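Local coordinates for amidohydrolase 3 domain-containing protein (Pyrococcus horikoshii, PDB 3IGH), which is uncharacterised but probably acts as a metal-dependent amidohydrolase that cleaves carbon-nitrogen bonds other than peptide bonds, at residues 54-63 and 466-474. Sequence-based numbering, arbitrary orientation.
Sequences LKGKYVMPAF and EYIILDRDP. With SO4 (sulfate ion), chain D; SO4 (sulfate ion), chain T.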
loop_
_atom_site.group_PDB
_atom_site.type_symbol
_atom_site.label_atom_id
_atom_site.label_comp_id
_atom_site.label_asym_id
_atom_site.label_seq_id
_atom_site.Cartn_x
_atom_site.Cartn_y
_atom_site.Cartn_z
ATOM N N LEU A 54 28.222 -20.543 7.257
ATOM C CA LEU A 54 27.351 -21.555 6.652
ATOM C C LEU A 54 27.841 -22.978 6.904
ATOM O O LEU A 54 27.063 -23.928 6.790
ATOM C CB LEU A 54 27.171 -21.314 5.148
ATOM C CG LEU A 54 26.258 -20.153 4.724
ATOM C CD1 LEU A 54 26.360 -19.941 3.238
ATOM C CD2 LEU A 54 24.816 -20.409 5.129
ATOM N N LYS A 55 29.126 -23.102 7.254
ATOM C CA LYS A 55 29.788 -24.390 7.534
ATOM C C LYS A 55 29.614 -25.399 6.395
ATOM O O LYS A 55 29.227 -26.549 6.615
ATOM C CB LYS A 55 29.331 -24.979 8.879
ATOM C CG LYS A 55 29.821 -24.222 10.108
ATOM C CD LYS A 55 29.505 -25.009 11.374
ATOM C CE LYS A 55 29.871 -24.242 12.637
ATOM N NZ LYS A 55 28.870 -23.189 12.966
ATOM N N GLY A 56 29.873 -24.936 5.174
ATOM C CA GLY A 56 29.765 -25.773 3.982
ATOM C C GLY A 56 28.366 -26.006 3.421
ATOM O O GLY A 56 28.228 -26.649 2.376
ATOM N N LYS A 57 27.333 -25.491 4.094
ATOM C CA LYS A 57 25.945 -25.684 3.646
ATOM C C LYS A 57 25.626 -24.940 2.347
ATOM O O LYS A 57 26.378 -24.056 1.920
ATOM C CB LYS A 57 24.946 -25.303 4.742
ATOM C CG LYS A 57 24.893 -26.287 5.905
ATOM C CD LYS A 57 23.922 -25.816 6.978
ATOM C CE LYS A 57 24.363 -26.254 8.371
ATOM N NZ LYS A 57 25.491 -25.423 8.898
ATOM N N TYR A 58 24.511 -25.310 1.726
ATOM C CA TYR A 58 24.142 -24.788 0.410
ATOM C C TYR A 58 22.988 -23.795 0.529
ATOM O O TYR A 58 22.118 -23.936 1.393
ATOM C CB TYR A 58 23.796 -25.926 -0.559
ATOM C CG TYR A 58 24.973 -26.825 -0.879
ATOM C CD1 TYR A 58 25.648 -26.712 -2.093
ATOM C CD2 TYR A 58 25.422 -27.781 0.042
ATOM C CE1 TYR A 58 26.746 -27.538 -2.388
ATOM C CE2 TYR A 58 26.510 -28.606 -0.242
ATOM C CZ TYR A 58 27.166 -28.478 -1.457
ATOM O OH TYR A 58 28.244 -29.292 -1.732
ATOM N N VAL A 59 23.003 -22.779 -0.326
ATOM C CA VAL A 59 21.989 -21.717 -0.290
ATOM C C VAL A 59 21.421 -21.536 -1.697
ATOM O O VAL A 59 22.176 -21.475 -2.668
ATOM C CB VAL A 59 22.573 -20.371 0.265
ATOM C CG1 VAL A 59 21.540 -19.232 0.207
ATOM C CG2 VAL A 59 23.055 -20.532 1.693
ATOM N N MET A 60 20.093 -21.479 -1.807
ATOM C CA MET A 60 19.443 -21.209 -3.097
ATOM C C MET A 60 18.351 -20.148 -2.896
ATOM O O MET A 60 17.896 -19.957 -1.762
ATOM C CB MET A 60 18.880 -22.503 -3.735
ATOM C CG MET A 60 17.738 -23.194 -2.993
ATOM S SD MET A 60 16.959 -24.599 -3.869
ATOM C CE MET A 60 15.740 -23.744 -4.875
ATOM N N PRO A 61 17.940 -19.446 -3.978
ATOM C CA PRO A 61 16.762 -18.594 -3.831
ATOM C C PRO A 61 15.566 -19.412 -3.360
ATOM O O PRO A 61 15.415 -20.581 -3.731
ATOM C CB PRO A 61 16.522 -18.071 -5.247
ATOM C CG PRO A 61 17.859 -18.129 -5.902
ATOM C CD PRO A 61 18.517 -19.349 -5.336
ATOM N N ALA A 62 14.737 -18.813 -2.518
ATOM C CA ALA A 62 13.582 -19.529 -1.990
ATOM C C ALA A 62 12.562 -19.803 -3.098
ATOM O O ALA A 62 12.589 -19.160 -4.154
ATOM C CB ALA A 62 12.962 -18.744 -0.835
ATOM N N PHE A 63 11.699 -20.794 -2.887
ATOM C CA PHE A 63 10.656 -21.086 -3.850
ATOM C C PHE A 63 9.628 -19.947 -3.891
ATOM O O PHE A 63 9.387 -19.259 -2.887
ATOM C CB PHE A 63 9.977 -22.428 -3.550
ATOM C CG PHE A 63 10.863 -23.629 -3.819
ATOM C CD1 PHE A 63 11.024 -24.117 -5.117
ATOM C CD2 PHE A 63 11.541 -24.256 -2.780
ATOM C CE1 PHE A 63 11.833 -25.229 -5.376
ATOM C CE2 PHE A 63 12.354 -25.370 -3.023
ATOM C CZ PHE A 63 12.506 -25.852 -4.320
ATOM N N GLU A 466 15.615 -13.596 -0.130
ATOM C CA GLU A 466 14.738 -14.710 0.195
ATOM C C GLU A 466 15.465 -15.962 -0.226
ATOM O O GLU A 466 15.607 -16.241 -1.417
ATOM C CB GLU A 466 13.394 -14.619 -0.548
ATOM C CG GLU A 466 12.671 -13.289 -0.405
ATOM C CD GLU A 466 12.105 -13.043 0.980
ATOM O OE1 GLU A 466 12.273 -13.890 1.878
ATOM O OE2 GLU A 466 11.475 -11.989 1.169
ATOM N N TYR A 467 15.947 -16.700 0.760
ATOM C CA TYR A 467 16.779 -17.849 0.481
ATOM C C TYR A 467 16.431 -18.981 1.419
ATOM O O TYR A 467 15.796 -18.773 2.463
ATOM C CB TYR A 467 18.275 -17.471 0.588
ATOM C CG TYR A 467 18.683 -16.982 1.965
ATOM C CD1 TYR A 467 19.045 -17.884 2.972
ATOM C CD2 TYR A 467 18.708 -15.619 2.262
ATOM C CE1 TYR A 467 19.407 -17.446 4.237
ATOM C CE2 TYR A 467 19.074 -15.167 3.531
ATOM C CZ TYR A 467 19.424 -16.088 4.510
ATOM O OH TYR A 467 19.787 -15.660 5.768
ATOM N N ILE A 468 16.842 -20.185 1.039
ATOM C CA ILE A 468 16.723 -21.341 1.914
ATOM C C ILE A 468 18.092 -21.991 2.057
ATOM O O ILE A 468 18.911 -21.940 1.134
ATOM C CB ILE A 468 15.629 -22.355 1.443
ATOM C CG1 ILE A 468 15.837 -22.799 -0.008
ATOM C CG2 ILE A 468 14.237 -21.734 1.578
ATOM C CD1 ILE A 468 14.714 -23.702 -0.545
ATOM N N ILE A 469 18.345 -22.558 3.228
ATOM C CA ILE A 469 19.630 -23.186 3.523
ATOM C C ILE A 469 19.454 -24.702 3.467
ATOM O O ILE A 469 18.562 -25.261 4.112
ATOM C CB ILE A 469 20.201 -22.715 4.899
ATOM C CG1 ILE A 469 20.388 -21.188 4.895
ATOM C CG2 ILE A 469 21.532 -23.413 5.214
ATOM C CD1 ILE A 469 20.992 -20.602 6.174
ATOM N N LEU A 470 20.291 -25.359 2.672
ATOM C CA LEU A 470 20.200 -26.806 2.494
ATOM C C LEU A 470 21.485 -27.517 2.936
ATOM O O LEU A 470 22.569 -26.922 2.919
ATOM C CB LEU A 470 19.856 -27.143 1.036
ATOM C CG LEU A 470 18.626 -26.452 0.421
ATOM C CD1 LEU A 470 18.535 -26.748 -1.055
ATOM C CD2 LEU A 470 17.326 -26.843 1.128
ATOM N N ASP A 471 21.354 -28.779 3.345
ATOM C CA ASP A 471 22.517 -29.591 3.729
ATOM C C ASP A 471 23.310 -30.051 2.509
ATOM O O ASP A 471 24.515 -30.277 2.591
ATOM C CB ASP A 471 22.091 -30.811 4.546
ATOM C CG ASP A 471 21.744 -30.466 5.984
ATOM O OD1 ASP A 471 22.192 -29.406 6.479
ATOM O OD2 ASP A 471 21.028 -31.269 6.623
ATOM N N ARG A 472 22.617 -30.189 1.383
ATOM C CA ARG A 472 23.206 -30.723 0.161
ATOM C C ARG A 472 22.902 -29.860 -1.061
ATOM O O ARG A 472 21.988 -29.030 -1.038
ATOM C CB ARG A 472 22.694 -32.137 -0.086
ATOM C CG ARG A 472 23.131 -33.178 0.939
ATOM C CD ARG A 472 22.234 -34.400 0.878
ATOM N NE ARG A 472 20.849 -34.078 1.214
ATOM C CZ ARG A 472 19.851 -34.957 1.208
ATOM N NH1 ARG A 472 20.074 -36.220 0.875
ATOM N NH2 ARG A 472 18.623 -34.571 1.531
ATOM N N ASP A 473 23.698 -30.067 -2.110
ATOM C CA ASP A 473 23.548 -29.436 -3.419
ATOM C C ASP A 473 22.201 -29.848 -4.011
ATOM O O ASP A 473 22.026 -31.021 -4.359
ATOM C CB ASP A 473 24.714 -29.907 -4.306
ATOM C CG ASP A 473 24.703 -29.318 -5.720
ATOM O OD1 ASP A 473 25.656 -29.628 -6.474
ATOM O OD2 ASP A 473 23.785 -28.555 -6.096
ATOM N N PRO A 474 21.259 -28.881 -4.158
ATOM C CA PRO A 474 19.887 -29.186 -4.599
ATOM C C PRO A 474 19.811 -29.794 -5.998
ATOM O O PRO A 474 18.843 -30.487 -6.313
ATOM C CB PRO A 474 19.195 -27.816 -4.588
ATOM C CG PRO A 474 20.306 -26.821 -4.699
ATOM C CD PRO A 474 21.440 -27.434 -3.930
HETATM S S SO4 D . 18.548 -31.025 2.408
HETATM O O1 SO4 D . 18.957 -30.078 3.439
HETATM O O2 SO4 D . 18.030 -32.239 3.032
HETATM O O3 SO4 D . 17.484 -30.430 1.611
HETATM O O4 SO4 D . 19.681 -31.331 1.536
HETATM S S SO4 T . 18.664 -39.360 1.985
HETATM O O1 SO4 T . 19.528 -38.488 2.777
HETATM O O2 SO4 T . 17.277 -39.187 2.413
HETATM O O3 SO4 T . 18.789 -39.020 0.570
HETATM O O4 SO4 T . 19.059 -40.752 2.182
#
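Tyr-58 and Leu-470 pair through two backbone hydrogen bonds; the one from Leu-470 N to Tyr-58 O is short (2.6 Å) and nearly straight. Met-60 and Ile-468 form the next hydrogen-bonded pair of this antiparallel ladder. Ala-62 N extends it to Glu-466 O from above the carbonyl plane.

The Tyr-58 ring lies flat on the chain after strand 467-470, with Asp-473 N over its centre, 3.5 Å above the plane. Asp-473 CB makes a CH-pi contact with it, the carboxylate nearly parallel to the ring (10°). Met-60 and Ile-468 run side by side, with Met-60 CG 3.6 Å from Ile-468 CG1. The Met-60 chain bends at chi3 (-86°), which brings CE over the Phe-63 ring, toward its rim. Met-60 SD touches Leu-470 CD1 and Pro-474 CB. Ile-468 CD1 reaches Phe-63 CE2 (3.8 Å).

On the other face, Val-59 CG1, anti to the backbone N (176°), meets Tyr-467 CB at 3.7 Å. Lys-57 lays its CD on Ile-469 CG2, then curls back. Its NZ bonds to Leu-54 O, opposite in face to the type I' turn bond from Lys-57 N.

One sulfate, probably from the crystallisation liquor, accepts hydrogen bonds from Asp-471 N (2.7 Å to sulfate O1) and Arg-472 NE and NH2. Arg-472 NH2 also bonds to O of His-481, in the C-terminal histidine tag.

Strand 467-470 flanks strand 58-68, which also pairs in parallel with 10-14 and 202-210, consistent with the family's TIM-barrel fold. Backbone bonds set the register, while Met-60, Phe-63, Ile-468, Leu-470 and Pro-474 form an apolar cluster on one face.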